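Local atomic coordinates of clostripain-related protein (Bacteroides thetaiotaomicron, PDB entry 5L20), a protein that probably cleaves peptide bonds as a clostripain-family (C11) cysteine peptidase, of which this chain is the N-terminal part. Residues 9-14 against 94-99; 13-18 against 87-92; 21-26 against 49-54; 28-33 against 59-64. All coordinates share one frame; numbering follows the deposited sequence. Where two conformers were deposited one is given.

Contact 1: residues 9-14 against 94-99; sequences EQTVFM and NDVQRY
Val96 sets one methyl over the ring of Phe13 and the other against the methyl of Thr11. CG2 of Val96 lies 3.6 Å from the centroid of the Phe13 ring and only 14° off its normal. This is a CH-pi contact over a face, not at an edge. The methyl leans slightly to one flank, so the nearest ring atom is Phe13 CE1, 3.6 Å from Val96 CG2. The other branch, Val96 CG1, meets Thr11 CG2 at 4.0 Å, methyl to methyl. With CG1 anti to the backbone N (chi1 170°), CG2 is anti to the carbonyl carbon. One prong goes to the threonine and the other over the ring. Thr11 turns its polar end elsewhere: OG1 is hydrogen-bonded to Thr102 and Ser100, just after the helix. On the helix, Asp95 OD1 takes a salt bridge from Arg98 NH2 at 2.8 Å, while its OD2 pairs with Lys76 and Tyr78. All three touching residues are buried. Strand 10-16 and helix 86-99 meet here as two layers of an alpha-beta-alpha sandwich, consistent with the caspase-like fold of C11 peptidases.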
loop_
_atom_site.group_PDB
_atom_site.type_symbol
_atom_site.label_atom_id
_atom_site.label_comp_id
_atom_site.label_asym_id
_atom_site.label_seq_id
_atom_site.Cartn_x
_atom_site.Cartn_y
_atom_site.Cartn_z
ATOM N N GLU A 9 -0.311 16.999 -4.641
ATOM C CA GLU A 9 -1.671 16.863 -5.173
ATOM C C GLU A 9 -2.386 15.565 -4.761
ATOM O O GLU A 9 -3.555 15.615 -4.357
ATOM C CB GLU A 9 -1.693 16.978 -6.708
ATOM C CG GLU A 9 -1.352 18.364 -7.242
ATOM C CD GLU A 9 -2.266 19.451 -6.708
ATOM O OE1 GLU A 9 -3.498 19.231 -6.657
ATOM O OE2 GLU A 9 -1.747 20.525 -6.328
ATOM N N GLN A 10 -1.709 14.427 -4.878
ATOM C CA GLN A 10 -2.394 13.148 -4.715
ATOM C C GLN A 10 -1.489 12.098 -4.131
ATOM O O GLN A 10 -0.332 12.015 -4.487
ATOM C CB GLN A 10 -2.928 12.651 -6.063
ATOM C CG GLN A 10 -3.726 11.349 -5.965
ATOM C CD GLN A 10 -3.724 10.625 -7.289
ATOM O OE1 GLN A 10 -2.732 10.663 -8.026
ATOM N NE2 GLN A 10 -4.805 9.899 -7.579
ATOM N N THR A 11 -2.020 11.314 -3.193
ATOM C CA THR A 11 -1.388 10.098 -2.721
ATOM C C THR A 11 -2.227 8.922 -3.166
ATOM O O THR A 11 -3.447 8.883 -2.878
ATOM C CB THR A 11 -1.331 10.064 -1.191
ATOM O OG1 THR A 11 -0.589 11.184 -0.707
ATOM C CG2 THR A 11 -0.710 8.790 -0.706
ATOM N N VAL A 12 -1.598 7.983 -3.867
ATOM C CA VAL A 12 -2.232 6.709 -4.182
ATOM C C VAL A 12 -1.728 5.709 -3.147
ATOM O O VAL A 12 -0.519 5.425 -3.079
ATOM C CB VAL A 12 -1.885 6.219 -5.617
ATOM C CG1 VAL A 12 -2.481 4.856 -5.890
ATOM C CG2 VAL A 12 -2.370 7.235 -6.667
ATOM N N PHE A 13 -2.640 5.211 -2.317
ATOM C CA PHE A 13 -2.293 4.268 -1.266
ATOM C C PHE A 13 -2.684 2.858 -1.671
ATOM O O PHE A 13 -3.873 2.548 -1.755
ATOM C CB PHE A 13 -2.977 4.675 0.036
ATOM C CG PHE A 13 -2.745 3.717 1.174
ATOM C CD1 PHE A 13 -1.475 3.189 1.420
ATOM C CD2 PHE A 13 -3.798 3.377 2.025
ATOM C CE1 PHE A 13 -1.286 2.315 2.484
ATOM C CE2 PHE A 13 -3.599 2.526 3.080
ATOM C CZ PHE A 13 -2.355 1.988 3.314
ATOM N N MET A 14 -1.687 2.004 -1.888
ATOM C CA MET A 14 -1.903 0.606 -2.188
ATOM C C MET A 14 -1.848 -0.160 -0.872
ATOM O O MET A 14 -0.788 -0.182 -0.198
ATOM C CB MET A 14 -0.858 0.084 -3.171
ATOM C CG MET A 14 -1.149 -1.359 -3.571
ATOM S SD MET A 14 -0.052 -1.901 -4.899
ATOM C CE MET A 14 -1.273 -1.955 -6.204
ATOM N N ASN A 94 -3.512 7.241 9.076
ATOM C CA ASN A 94 -2.880 8.442 9.649
ATOM C C ASN A 94 -1.367 8.447 9.377
ATOM O O ASN A 94 -0.788 9.490 9.097
ATOM C CB ASN A 94 -3.134 8.545 11.159
ATOM C CG ASN A 94 -4.558 8.953 11.479
ATOM O OD1 ASN A 94 -5.271 9.508 10.625
ATOM N ND2 ASN A 94 -4.986 8.693 12.715
ATOM N N ASP A 95 -0.763 7.255 9.385
ATOM C CA ASP A 95 0.646 7.140 8.975
ATOM C C ASP A 95 0.786 7.606 7.507
ATOM O O ASP A 95 1.692 8.361 7.164
ATOM C CB ASP A 95 1.139 5.698 9.095
ATOM C CG ASP A 95 1.364 5.250 10.527
ATOM O OD1 ASP A 95 1.534 6.106 11.428
ATOM O OD2 ASP A 95 1.417 4.018 10.714
ATOM N N VAL A 96 -0.099 7.122 6.629
ATOM C CA VAL A 96 -0.025 7.511 5.216
ATOM C C VAL A 96 -0.097 9.027 5.079
ATOM O O VAL A 96 0.677 9.646 4.335
ATOM C CB VAL A 96 -1.170 6.831 4.407
ATOM C CG1 VAL A 96 -1.256 7.425 2.976
ATOM C CG2 VAL A 96 -0.915 5.341 4.370
ATOM N N GLN A 97 -1.014 9.648 5.820
ATOM C CA GLN A 97 -1.158 11.085 5.728
ATOM C C GLN A 97 0.075 11.830 6.271
ATOM O O GLN A 97 0.458 12.839 5.717
ATOM C CB GLN A 97 -2.401 11.531 6.484
ATOM C CG GLN A 97 -3.702 11.056 5.855
ATOM C CD GLN A 97 -4.860 11.413 6.758
ATOM O OE1 GLN A 97 -5.303 12.574 6.823
ATOM N NE2 GLN A 97 -5.338 10.421 7.494
ATOM N N ARG A 98 0.673 11.330 7.354
ATOM C CA ARG A 98 1.875 11.967 7.928
ATOM C C ARG A 98 3.023 11.893 6.952
ATOM O O ARG A 98 3.695 12.899 6.729
ATOM C CB ARG A 98 2.272 11.306 9.245
ATOM C CG ARG A 98 1.613 11.951 10.458
ATOM C CD ARG A 98 2.110 11.336 11.783
ATOM N NE ARG A 98 1.694 9.940 11.905
ATOM C CZ ARG A 98 0.634 9.542 12.604
ATOM N NH1 ARG A 98 -0.087 10.412 13.300
ATOM N NH2 ARG A 98 0.312 8.274 12.623
ATOM N N TYR A 99 3.257 10.726 6.362
ATOM C CA TYR A 99 4.365 10.603 5.422
ATOM C C TYR A 99 4.060 11.301 4.099
ATOM O O TYR A 99 4.978 11.746 3.396
ATOM C CB TYR A 99 4.708 9.138 5.174
ATOM C CG TYR A 99 5.440 8.489 6.317
ATOM C CD1 TYR A 99 6.779 8.788 6.544
ATOM C CD2 TYR A 99 4.809 7.574 7.157
ATOM C CE1 TYR A 99 7.469 8.180 7.577
ATOM C CE2 TYR A 99 5.496 6.965 8.215
ATOM C CZ TYR A 99 6.820 7.282 8.402
ATOM O OH TYR A 99 7.523 6.669 9.413
#

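Contact 2: residues 13-18 against 87-92; sequences FMYLPW and EGITSI
One helical layer of the alpha-beta-alpha sandwich packs on its sheet here, through Phe13 and Tyr15 of strand 10-16 and Ile89 and Ile92 of helix 86-99. The axes of strand 13-16 and helix 87-92 stay 12.2 Å apart at their closest, and their directions differ by 145°. Large side chains therefore have to bridge the gap. Ile92 sends its two branches to two different rings. Its CG2 meets Phe13 CZ at 3.8 Å, and the two side chains cross at about a right angle. Its CD1 comes to 4.4 Å from Tyr15 CE1, a looser touch. Both approaches to the rings are oblique. Tyr15 leaves the strand as Phe13 does, with CG anti to the backbone N (chi1 176°), but two residues further on. Its longer side chain reaches the preceding turn of the helix. Its OH ends 3.8 Å from Ile89 CG1, so the phenol oxygen rests against a methylene. One face of the Tyr15 ring carries Pro17 CD, 3.6 Å above the plane and over the centre. The ring also meets that of Phe50 on the neighbouring strand. No hydrogen bond links the two segments. The join thus rests mainly on dispersion and burial of apolar surface, with the phenol oxygen at its margin, and its fit depends on shape.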
loop_
_atom_site.group_PDB
_atom_site.type_symbol
_atom_site.label_atom_id
_atom_site.label_comp_id
_atom_site.label_asym_id
_atom_site.label_seq_id
_atom_site.Cartn_x
_atom_site.Cartn_y
_atom_site.Cartn_z
ATOM N N PHE A 13 -2.640 5.211 -2.317
ATOM C CA PHE A 13 -2.293 4.268 -1.266
ATOM C C PHE A 13 -2.684 2.858 -1.671
ATOM O O PHE A 13 -3.873 2.548 -1.755
ATOM C CB PHE A 13 -2.977 4.675 0.036
ATOM C CG PHE A 13 -2.745 3.717 1.174
ATOM C CD1 PHE A 13 -1.475 3.189 1.420
ATOM C CD2 PHE A 13 -3.798 3.377 2.025
ATOM C CE1 PHE A 13 -1.286 2.315 2.484
ATOM C CE2 PHE A 13 -3.599 2.526 3.080
ATOM C CZ PHE A 13 -2.355 1.988 3.314
ATOM N N MET A 14 -1.687 2.004 -1.888
ATOM C CA MET A 14 -1.903 0.606 -2.188
ATOM C C MET A 14 -1.848 -0.160 -0.872
ATOM O O MET A 14 -0.788 -0.182 -0.198
ATOM C CB MET A 14 -0.858 0.084 -3.171
ATOM C CG MET A 14 -1.149 -1.359 -3.571
ATOM S SD MET A 14 -0.052 -1.901 -4.899
ATOM C CE MET A 14 -1.273 -1.955 -6.204
ATOM N N TYR A 15 -2.949 -0.813 -0.545
ATOM C CA TYR A 15 -3.169 -1.447 0.751
ATOM C C TYR A 15 -3.330 -2.950 0.550
ATOM O O TYR A 15 -4.293 -3.399 -0.106
ATOM C CB TYR A 15 -4.430 -0.835 1.391
ATOM C CG TYR A 15 -4.857 -1.438 2.710
ATOM C CD1 TYR A 15 -3.990 -1.423 3.787
ATOM C CD2 TYR A 15 -6.112 -2.013 2.885
ATOM C CE1 TYR A 15 -4.360 -1.947 5.015
ATOM C CE2 TYR A 15 -6.508 -2.529 4.133
ATOM C CZ TYR A 15 -5.627 -2.492 5.177
ATOM O OH TYR A 15 -5.952 -3.034 6.386
ATOM N N LEU A 16 -2.350 -3.706 1.065
ATOM C CA LEU A 16 -2.231 -5.132 0.799
ATOM C C LEU A 16 -2.161 -5.884 2.132
ATOM O O LEU A 16 -1.091 -6.389 2.538
ATOM C CB LEU A 16 -1.004 -5.431 -0.092
ATOM C CG LEU A 16 -1.009 -4.697 -1.437
ATOM C CD1 LEU A 16 0.391 -4.775 -2.062
ATOM C CD2 LEU A 16 -2.059 -5.305 -2.347
ATOM N N PRO A 17 -3.272 -5.939 2.845
ATOM C CA PRO A 17 -3.271 -6.662 4.119
ATOM C C PRO A 17 -3.128 -8.162 3.876
ATOM O O PRO A 17 -3.241 -8.643 2.737
ATOM C CB PRO A 17 -4.631 -6.307 4.729
ATOM C CG PRO A 17 -5.509 -6.026 3.545
ATOM C CD PRO A 17 -4.594 -5.357 2.531
ATOM N N TRP A 18 -2.926 -8.909 4.953
ATOM C CA TRP A 18 -2.614 -10.336 4.800
ATOM C C TRP A 18 -3.719 -11.111 4.101
ATOM O O TRP A 18 -4.891 -10.983 4.440
ATOM C CB TRP A 18 -2.333 -10.948 6.176
ATOM C CG TRP A 18 -1.952 -12.392 6.123
ATOM C CD1 TRP A 18 -2.664 -13.436 6.624
ATOM C CD2 TRP A 18 -0.765 -12.943 5.540
ATOM N NE1 TRP A 18 -1.992 -14.623 6.384
ATOM C CE2 TRP A 18 -0.830 -14.340 5.710
ATOM C CE3 TRP A 18 0.328 -12.393 4.866
ATOM C CZ2 TRP A 18 0.178 -15.203 5.251
ATOM C CZ3 TRP A 18 1.333 -13.254 4.404
ATOM C CH2 TRP A 18 1.239 -14.639 4.600
ATOM N N GLU A 87 -9.744 0.783 14.270
ATOM C CA GLU A 87 -8.697 1.579 14.878
ATOM C C GLU A 87 -7.358 1.321 14.181
ATOM O O GLU A 87 -6.554 2.238 13.988
ATOM C CB GLU A 87 -8.615 1.263 16.385
ATOM C CG GLU A 87 -7.456 1.921 17.111
ATOM C CD GLU A 87 -7.383 1.504 18.578
ATOM O OE1 GLU A 87 -8.422 1.080 19.136
ATOM O OE2 GLU A 87 -6.284 1.594 19.166
ATOM N N GLY A 88 -7.135 0.080 13.773
ATOM C CA GLY A 88 -5.896 -0.277 13.103
ATOM C C GLY A 88 -5.827 0.363 11.719
ATOM O O GLY A 88 -4.834 0.939 11.324
ATOM N N ILE A 89 -6.932 0.301 10.993
ATOM C CA ILE A 89 -6.987 0.902 9.669
ATOM C C ILE A 89 -6.821 2.426 9.784
ATOM O O ILE A 89 -6.065 3.025 9.021
ATOM C CB ILE A 89 -8.305 0.534 8.965
ATOM C CG1 ILE A 89 -8.309 -0.977 8.613
ATOM C CG2 ILE A 89 -8.453 1.377 7.665
ATOM C CD1 ILE A 89 -9.628 -1.530 8.115
ATOM N N THR A 90 -7.499 3.040 10.758
ATOM C CA THR A 90 -7.326 4.479 10.960
ATOM C C THR A 90 -5.870 4.847 11.245
ATOM O O THR A 90 -5.337 5.793 10.680
ATOM C CB THR A 90 -8.205 4.951 12.114
ATOM O OG1 THR A 90 -9.583 4.832 11.723
ATOM C CG2 THR A 90 -7.900 6.424 12.484
ATOM N N SER A 91 -5.211 4.071 12.094
ATOM C CA SER A 91 -3.836 4.386 12.424
ATOM C C SER A 91 -2.912 4.267 11.206
ATOM O O SER A 91 -2.019 5.112 11.008
ATOM C CB SER A 91 -3.355 3.493 13.556
ATOM O OG SER A 91 -2.059 3.896 13.955
ATOM N N ILE A 92 -3.142 3.241 10.382
ATOM C CA ILE A 92 -2.361 3.091 9.150
ATOM C C ILE A 92 -2.609 4.282 8.206
ATOM O O ILE A 92 -1.670 4.850 7.646
ATOM C CB ILE A 92 -2.673 1.742 8.451
ATOM C CG1 ILE A 92 -2.122 0.600 9.297
ATOM C CG2 ILE A 92 -2.048 1.675 7.069
ATOM C CD1 ILE A 92 -2.745 -0.754 8.970
#

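Contact 3: residues 21-26 against 49-54; sequences NLTSNF and IFMCTT
Thr23 and Phe26, in the first turn of helix 23-37, both touch the methyl of Met51 within the beta-alpha-beta unit of strand 10-16, helix 23-37 and strand 45-52. The tight part is all at Met51 CE. It lies 3.6 Å from Thr23 CG2 and 3.8 Å from Phe26 CB, and the two partners approach it at about a right angle to each other. It also sits at the edge of the Phe26 ring, near its plane. Met51 can reach the helix because its chain is fully extended, with CG anti to the backbone N (chi1 180°) and chi3 170°. Tyr27, Ile30 and Leu16 pack round the same side chain. The far end of the contact is slacker. There Thr23 CG2 is 4.4 Å from Cys52 O, and at the corner after the strand Thr53 points away from the helix. Ser24 and Asn25, on the outer side of the helix, are exposed. Leu22 is the N-cap residue. Its carbonyl oxygen accepts the backbone bond from Phe26 N, and Leu22 O also lies 3.4 Å above the plane of the Phe26 ring, toward the rim. The side chains of Leu22 and Phe26 also pack on a modified side chain of the bound peptide. Back at the tight end, Met51 CE also rests 3.8 Å from the backbone oxygen, Thr23 O.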
loop_
_atom_site.group_PDB
_atom_site.type_symbol
_atom_site.label_atom_id
_atom_site.label_comp_id
_atom_site.label_asym_id
_atom_site.label_seq_id
_atom_site.Cartn_x
_atom_site.Cartn_y
_atom_site.Cartn_z
ATOM N N ASN A 21 -2.626 -16.428 0.831
ATOM C CA ASN A 21 -2.045 -17.131 -0.329
ATOM C C ASN A 21 -1.898 -16.279 -1.593
ATOM O O ASN A 21 -1.586 -16.793 -2.658
ATOM C CB ASN A 21 -2.875 -18.387 -0.649
ATOM C CG ASN A 21 -4.243 -18.056 -1.211
ATOM O OD1 ASN A 21 -4.730 -16.935 -1.066
ATOM N ND2 ASN A 21 -4.871 -19.031 -1.845
ATOM N N LEU A 22 -2.094 -14.968 -1.480
ATOM C CA LEU A 22 -1.886 -14.077 -2.623
ATOM C C LEU A 22 -0.649 -13.195 -2.475
ATOM O O LEU A 22 -0.399 -12.344 -3.299
ATOM C CB LEU A 22 -3.137 -13.186 -2.834
ATOM C CG LEU A 22 -4.445 -13.924 -3.135
ATOM C CD1 LEU A 22 -5.677 -12.970 -3.097
ATOM C CD2 LEU A 22 -4.382 -14.670 -4.483
ATOM N N THR A 23 0.162 -13.436 -1.444
ATOM C CA THR A 23 1.334 -12.623 -1.196
ATOM C C THR A 23 2.264 -12.534 -2.404
ATOM O O THR A 23 2.749 -11.454 -2.762
ATOM C CB THR A 23 2.123 -13.179 0.007
ATOM O OG1 THR A 23 1.212 -13.401 1.079
ATOM C CG2 THR A 23 3.210 -12.218 0.464
ATOM N N SER A 24 2.518 -13.670 -3.052
ATOM C CA SER A 24 3.379 -13.662 -4.221
ATOM C C SER A 24 2.740 -12.864 -5.368
ATOM O O SER A 24 3.421 -12.109 -6.067
ATOM C CB SER A 24 3.714 -15.100 -4.654
ATOM O OG SER A 24 2.559 -15.925 -4.752
ATOM N N ASN A 25 1.425 -13.016 -5.541
ATOM C CA ASN A 25 0.727 -12.211 -6.546
ATOM C C ASN A 25 0.876 -10.718 -6.256
ATOM O O ASN A 25 1.023 -9.910 -7.159
ATOM C CB ASN A 25 -0.751 -12.596 -6.617
ATOM C CG ASN A 25 -0.958 -14.071 -6.934
ATOM O OD1 ASN A 25 -1.117 -14.896 -6.029
ATOM N ND2 ASN A 25 -0.949 -14.406 -8.215
ATOM N N PHE A 26 0.835 -10.336 -4.973
ATOM C CA PHE A 26 0.997 -8.942 -4.604
ATOM C C PHE A 26 2.387 -8.412 -4.973
ATOM O O PHE A 26 2.539 -7.268 -5.421
ATOM C CB PHE A 26 0.778 -8.755 -3.097
ATOM C CG PHE A 26 -0.651 -8.984 -2.631
ATOM C CD1 PHE A 26 -1.719 -9.086 -3.510
ATOM C CD2 PHE A 26 -0.896 -9.095 -1.271
ATOM C CE1 PHE A 26 -2.993 -9.302 -3.030
ATOM C CE2 PHE A 26 -2.155 -9.308 -0.781
ATOM C CZ PHE A 26 -3.203 -9.423 -1.646
ATOM N N ILE A 49 2.727 2.316 -0.171
ATOM C CA ILE A 49 2.262 0.951 -0.100
ATOM C C ILE A 49 2.374 0.408 1.313
ATOM O O ILE A 49 3.421 0.565 1.950
ATOM C CB ILE A 49 3.046 0.043 -1.062
ATOM C CG1 ILE A 49 2.995 0.664 -2.471
ATOM C CG2 ILE A 49 2.518 -1.379 -0.997
ATOM C CD1 ILE A 49 3.570 -0.195 -3.570
ATOM N N PHE A 50 1.284 -0.165 1.818
ATOM C CA PHE A 50 1.278 -0.965 3.042
ATOM C C PHE A 50 1.157 -2.401 2.619
ATOM O O PHE A 50 0.182 -2.772 1.961
ATOM C CB PHE A 50 0.116 -0.593 3.963
ATOM C CG PHE A 50 -0.059 -1.497 5.153
ATOM C CD1 PHE A 50 -0.819 -2.666 5.069
ATOM C CD2 PHE A 50 0.524 -1.149 6.383
ATOM C CE1 PHE A 50 -1.019 -3.469 6.215
ATOM C CE2 PHE A 50 0.332 -1.939 7.514
ATOM C CZ PHE A 50 -0.435 -3.097 7.438
ATOM N N MET A 51 2.119 -3.243 2.992
ATOM C CA MET A 51 1.994 -4.651 2.670
ATOM C C MET A 51 2.372 -5.544 3.843
ATOM O O MET A 51 3.458 -5.387 4.421
ATOM C CB MET A 51 2.840 -5.028 1.451
ATOM C CG MET A 51 2.695 -6.489 1.138
ATOM S SD MET A 51 3.517 -6.931 -0.389
ATOM C CE MET A 51 3.404 -8.702 -0.285
ATOM N N CYS A 52 1.474 -6.453 4.195
ATOM C CA CYS A 52 1.771 -7.528 5.152
ATOM C C CYS A 52 2.686 -8.534 4.479
ATOM O O CYS A 52 2.329 -9.110 3.456
ATOM C CB CYS A 52 0.496 -8.216 5.633
ATOM S SG CYS A 52 -0.492 -7.243 6.782
ATOM N N THR A 53 3.865 -8.754 5.052
ATOM C CA THR A 53 4.751 -9.777 4.507
ATOM C C THR A 53 4.491 -11.116 5.197
ATOM O O THR A 53 4.836 -12.179 4.661
ATOM C CB THR A 53 6.206 -9.377 4.676
ATOM O OG1 THR A 53 6.427 -9.082 6.054
ATOM C CG2 THR A 53 6.526 -8.124 3.863
ATOM N N THR A 54 3.926 -11.056 6.407
ATOM C CA THR A 54 3.334 -12.213 7.081
ATOM C C THR A 54 2.033 -11.754 7.711
ATOM O O THR A 54 1.693 -10.561 7.621
ATOM C CB THR A 54 4.253 -12.801 8.186
ATOM O OG1 THR A 54 4.226 -11.936 9.333
ATOM C CG2 THR A 54 5.698 -12.975 7.687
#

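Contact 4: residues 28-33 against 59-64; sequences QNISDL and TLFELA
Ile30 points from helix 23-37 toward Phe61 on strand 57-66, and its tip comes nearest. At CB the chain is still too far back to touch the ring. From there the short branch, Ile30 CG2, comes to 4.4 Å from Phe61 CZ. The CG1 branch leaves anti to the carbonyl carbon (chi1 -68°) and comes near neighbours on two other strands. Ile30 CG1 is 4.1 Å from Ile49 CD1, with Leu16 CD1 also beside it. The chain then runs on extended (chi2 164°), which carries CD1 down to the sheet. There Ile30 CD1 meets Phe61 CZ at 4.2 Å, at the edge of the ring and near its plane. The same methyl also packs on the sulfur of Met51. One turn further along the helix, Leu33 supplies the second touch. Its CD2 is 4.3 Å from Leu63 CD1, branch against branch. Leu63 also ties the two touches together, because its other methyl, CD2, lies in the plane of the Phe61 ring at its edge. His72 on the next strand stacks on Phe61. Both cross-segment contacts are ordinary van der Waals touches, and no hydrogen bond joins the segments. This is helix-on-sheet packing, in the second helical layer of the alpha-beta-alpha sandwich, where helix 23-37 reaches past strand 45-52 to the antiparallel strand beyond it.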
loop_
_atom_site.group_PDB
_atom_site.type_symbol
_atom_site.label_atom_id
_atom_site.label_comp_id
_atom_site.label_asym_id
_atom_site.label_seq_id
_atom_site.Cartn_x
_atom_site.Cartn_y
_atom_site.Cartn_z
ATOM N N GLN A 28 4.126 -9.319 -7.459
ATOM C CA GLN A 28 4.100 -9.080 -8.900
ATOM C C GLN A 28 3.264 -7.838 -9.235
ATOM O O GLN A 28 3.604 -7.067 -10.131
ATOM C CB GLN A 28 3.563 -10.322 -9.629
ATOM C CG GLN A 28 3.439 -10.198 -11.156
ATOM C CD GLN A 28 4.784 -9.951 -11.848
ATOM O OE1 GLN A 28 5.824 -10.423 -11.389
ATOM N NE2 GLN A 28 4.763 -9.201 -12.942
ATOM N N ASN A 29 2.162 -7.628 -8.499
ATOM C CA ASN A 29 1.419 -6.376 -8.660
ATOM C C ASN A 29 2.308 -5.135 -8.407
ATOM O O ASN A 29 2.273 -4.136 -9.146
ATOM C CB ASN A 29 0.226 -6.293 -7.690
ATOM C CG ASN A 29 -0.876 -7.298 -7.991
ATOM O OD1 ASN A 29 -1.456 -7.865 -7.079
ATOM N ND2 ASN A 29 -1.180 -7.518 -9.280
ATOM N N ILE A 30 3.112 -5.191 -7.348
ATOM C CA ILE A 30 4.007 -4.087 -7.024
ATOM C C ILE A 30 5.064 -3.910 -8.117
ATOM O O ILE A 30 5.318 -2.792 -8.565
ATOM C CB ILE A 30 4.672 -4.300 -5.633
ATOM C CG1 ILE A 30 3.606 -4.194 -4.517
ATOM C CG2 ILE A 30 5.775 -3.236 -5.407
ATOM C CD1 ILE A 30 4.054 -4.754 -3.188
ATOM N N SER A 31 5.618 -5.028 -8.590
ATOM C CA SER A 31 6.589 -4.972 -9.678
ATOM C C SER A 31 5.996 -4.328 -10.937
ATOM O O SER A 31 6.601 -3.451 -11.574
ATOM C CB SER A 31 7.116 -6.380 -9.990
ATOM O OG SER A 31 8.067 -6.311 -11.043
ATOM N N ASP A 32 4.774 -4.737 -11.273
ATOM C CA ASP A 32 4.074 -4.140 -12.409
ATOM C C ASP A 32 3.844 -2.643 -12.218
ATOM O O ASP A 32 4.025 -1.839 -13.135
ATOM C CB ASP A 32 2.725 -4.832 -12.628
ATOM C CG ASP A 32 2.853 -6.200 -13.274
ATOM O OD1 ASP A 32 3.980 -6.626 -13.649
ATOM O OD2 ASP A 32 1.803 -6.848 -13.439
ATOM N N LEU A 33 3.442 -2.241 -11.012
ATOM C CA LEU A 33 3.239 -0.828 -10.776
ATOM C C LEU A 33 4.557 -0.059 -10.831
ATOM O O LEU A 33 4.596 1.061 -11.335
ATOM C CB LEU A 33 2.527 -0.627 -9.440
ATOM C CG LEU A 33 2.135 0.808 -9.066
ATOM C CD1 LEU A 33 1.173 1.398 -10.078
ATOM C CD2 LEU A 33 1.518 0.883 -7.649
ATOM N N THR A 59 5.062 -3.703 6.274
ATOM C CA THR A 59 5.917 -2.570 5.993
ATOM C C THR A 59 5.122 -1.486 5.268
ATOM O O THR A 59 4.215 -1.802 4.482
ATOM C CB THR A 59 7.153 -3.007 5.161
ATOM O OG1 THR A 59 8.001 -1.896 4.885
ATOM C CG2 THR A 59 6.738 -3.639 3.861
ATOM N N LEU A 60 5.445 -0.223 5.550
ATOM C CA LEU A 60 4.933 0.913 4.802
ATOM C C LEU A 60 6.087 1.512 4.007
ATOM O O LEU A 60 7.137 1.842 4.582
ATOM C CB LEU A 60 4.337 1.964 5.734
ATOM C CG LEU A 60 3.588 3.101 5.042
ATOM C CD1 LEU A 60 2.203 2.602 4.637
ATOM C CD2 LEU A 60 3.437 4.292 5.961
ATOM N N PHE A 61 5.947 1.657 2.695
ATOM C CA PHE A 61 7.038 2.238 1.913
ATOM C C PHE A 61 6.529 3.076 0.750
ATOM O O PHE A 61 5.346 2.981 0.358
ATOM C CB PHE A 61 8.005 1.140 1.394
ATOM C CG PHE A 61 7.378 0.135 0.453
ATOM C CD1 PHE A 61 6.736 -0.989 0.954
ATOM C CD2 PHE A 61 7.495 0.285 -0.913
ATOM C CE1 PHE A 61 6.192 -1.942 0.094
ATOM C CE2 PHE A 61 6.932 -0.666 -1.792
ATOM C CZ PHE A 61 6.303 -1.759 -1.287
ATOM N N GLU A 62 7.411 3.902 0.211
ATOM C CA GLU A 62 7.073 4.756 -0.912
ATOM C C GLU A 62 7.757 4.248 -2.175
ATOM O O GLU A 62 8.896 3.776 -2.119
ATOM C CB GLU A 62 7.473 6.207 -0.631
ATOM C CG GLU A 62 7.224 7.146 -1.800
ATOM C CD GLU A 62 7.476 8.598 -1.455
ATOM O OE1 GLU A 62 7.866 8.870 -0.300
ATOM O OE2 GLU A 62 7.260 9.482 -2.323
ATOM N N LEU A 63 7.038 4.282 -3.304
ATOM C CA LEU A 63 7.662 4.064 -4.613
ATOM C C LEU A 63 7.970 5.410 -5.177
ATOM O O LEU A 63 7.062 6.223 -5.370
ATOM C CB LEU A 63 6.731 3.326 -5.573
ATOM C CG LEU A 63 6.433 1.868 -5.322
ATOM C CD1 LEU A 63 5.632 1.382 -6.530
ATOM C CD2 LEU A 63 7.707 1.065 -5.135
ATOM N N ALA A 64 9.236 5.669 -5.456
ATOM C CA ALA A 64 9.578 6.958 -6.016
ATOM C C ALA A 64 10.533 6.820 -7.185
ATOM O O ALA A 64 11.097 5.759 -7.431
ATOM C CB ALA A 64 10.170 7.854 -4.951
#

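How the contacts relate
From the N terminus, strand 10-16 opens the two longest loops. Contact 2 closes one when the chain reaches residues 87-92, and contact 1 closes the wider one at 94-99. They share Phe13 and Met14, and both tie this strand to helix 86-99. Contacts 3 and 4 nest inside both loops. They start at the beginning of helix 23-37 and then further along it, and cross each other, since 49-54 returns to 21-26 before 59-64 returns to 28-33. Strands 10-16, 45-52 and 57-66 are consecutive neighbours in one mixed sheet. Contacts 1 and 2 therefore fasten one helix to the sheet, and contacts 3 and 4 fasten the other helix to it.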